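Local coordinates for protein Cyclo(L-tyrosyl-L-tyrosyl) synthase (Mycobacterium tuberculosis, PDB 2X9Q) that probably catalyses the ATP-independent joining of two tyrosines, delivered on tyrosyl-tRNAs, into cyclo(L-Tyr-L-Tyr), an intermediate on the way to mycocyclosin, at residues K150-T153 with T154-L158. Residues are numbered along the deposited sequence; the frame is centred on the assembly and turned at random.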
loop_
_atom_site.group_PDB
_atom_site.type_symbol
_atom_site.label_atom_id
_atom_site.label_comp_id
_atom_site.label_asym_id
_atom_site.label_seq_id
_atom_site.Cartn_x
_atom_site.Cartn_y
_atom_site.Cartn_z
ATOM N N LYS A 150 -0.300 11.525 13.695
ATOM C CA LYS A 150 0.530 12.327 12.760
ATOM C C LYS A 150 -0.230 12.553 11.439
ATOM O O LYS A 150 -0.233 13.674 10.922
ATOM C CB LYS A 150 1.864 11.707 12.449
ATOM C CG LYS A 150 2.743 11.625 13.712
ATOM C CD LYS A 150 3.976 10.784 13.352
ATOM C CE LYS A 150 4.986 10.811 14.475
ATOM N NZ LYS A 150 6.351 10.358 13.922
ATOM N N ILE A 151 -0.912 11.512 10.936
ATOM C CA ILE A 151 -1.649 11.697 9.704
ATOM C C ILE A 151 -2.807 12.620 9.944
ATOM O O ILE A 151 -3.023 13.500 9.113
ATOM C CB ILE A 151 -2.084 10.396 9.037
ATOM C CG1 ILE A 151 -0.842 9.503 8.748
ATOM C CG2 ILE A 151 -2.858 10.689 7.759
ATOM C CD1 ILE A 151 -1.315 7.943 8.599
ATOM N N THR A 152 -3.583 12.399 11.031
ATOM C CA THR A 152 -4.739 13.235 11.296
ATOM C C THR A 152 -4.344 14.709 11.415
ATOM O O THR A 152 -5.007 15.544 10.824
ATOM C CB THR A 152 -5.548 12.711 12.491
ATOM O OG1 THR A 152 -5.825 11.332 12.214
ATOM C CG2 THR A 152 -6.959 13.533 12.776
ATOM N N THR A 153 -3.234 15.031 12.092
ATOM C CA THR A 153 -2.804 16.429 12.217
ATOM C C THR A 153 -2.472 16.958 10.824
ATOM O O THR A 153 -2.873 18.062 10.450
ATOM C CB THR A 153 -1.566 16.506 13.142
ATOM O OG1 THR A 153 -1.942 15.987 14.428
ATOM C CG2 THR A 153 -0.955 18.025 13.274
ATOM N N THR A 154 -1.702 16.176 10.062
ATOM C CA THR A 154 -1.398 16.539 8.672
ATOM C C THR A 154 -2.637 16.964 7.856
ATOM O O THR A 154 -2.656 18.018 7.200
ATOM C CB THR A 154 -0.631 15.403 7.968
ATOM O OG1 THR A 154 0.571 15.115 8.707
ATOM C CG2 THR A 154 -0.266 15.885 6.543
ATOM N N VAL A 155 -3.668 16.160 7.921
ATOM C CA VAL A 155 -4.852 16.329 7.065
ATOM C C VAL A 155 -5.658 17.542 7.545
ATOM O O VAL A 155 -6.230 18.282 6.735
ATOM C CB VAL A 155 -5.691 15.035 6.998
ATOM C CG1 VAL A 155 -7.059 15.245 6.416
ATOM C CG2 VAL A 155 -4.918 13.880 6.200
ATOM N N ASN A 156 -5.672 17.753 8.872
ATOM C CA ASN A 156 -6.433 18.869 9.479
ATOM C C ASN A 156 -5.748 20.171 9.050
ATOM O O ASN A 156 -6.403 21.130 8.681
ATOM C CB ASN A 156 -6.431 18.748 11.032
ATOM C CG ASN A 156 -7.369 17.663 11.537
ATOM O OD1 ASN A 156 -8.175 17.120 10.796
ATOM N ND2 ASN A 156 -7.229 17.303 12.811
ATOM N N GLU A 157 -4.429 20.139 9.061
ATOM C CA GLU A 157 -3.608 21.249 8.636
ATOM C C GLU A 157 -3.725 21.590 7.158
ATOM O O GLU A 157 -3.832 22.781 6.773
ATOM C CB GLU A 157 -2.185 20.841 8.856
ATOM C CG GLU A 157 -1.237 21.929 9.063
ATOM C CD GLU A 157 -0.237 21.497 10.085
ATOM O OE1 GLU A 157 0.887 21.186 9.651
ATOM O OE2 GLU A 157 -0.592 21.423 11.308
ATOM N N LEU A 158 -3.684 20.565 6.303
ATOM C CA LEU A 158 -3.725 20.807 4.831
ATOM C C LEU A 158 -5.077 20.960 4.246
ATOM O O LEU A 158 -5.209 21.598 3.209
ATOM C CB LEU A 158 -2.972 19.688 4.048
ATOM C CG LEU A 158 -1.492 19.617 4.362
ATOM C CD1 LEU A 158 -0.823 18.405 3.606
ATOM C CD2 LEU A 158 -0.811 20.941 3.988
#
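Thr154 grips the carbonyl of Lys150, one turn back, with two donors: its backbone N lies 3.0 Å from Lys150 O, and its hydroxyl OG1 reaches Lys150 O at 2.8 Å. They arrive from opposite faces of the carbonyl plane, tilted 27° and 32° from it. The hydroxyl can do this because OG1 sits beside its own backbone N (chi1 -57°), which brings it within reach of the carbonyl one turn earlier. On another side of the helix Ile151 and Val155 meet through their methyls, CG2 to CG2 at 4.1 Å. Thr152 and Asn156 run side by side, with Thr152 CG2 3.8 Å from Asn156 ND2. Thr153 does likewise with Glu157, its CG2 lying 3.9 Å from Glu157 OE2.

All this belongs to the C-terminal end of helix 133-158, the crossover helix between parallel strands 112-117 and 165-169 of the Rossmann-like HUP fold. Ile151 and Val155 pack on Phe115 of strand 112-117, with Ile151 also touching Val167 and Val155 touching Leu165 of strand 165-169. Thr154 leans on Leu99 of helix 96-109, whose Arg100 pairs with the other carboxylate oxygen of Glu157, OE1, in a salt bridge. The hydroxyls of Thr152 and Thr153 are hydrogen-bonded to the carbonyls of Arg148 and Ala149, respectively.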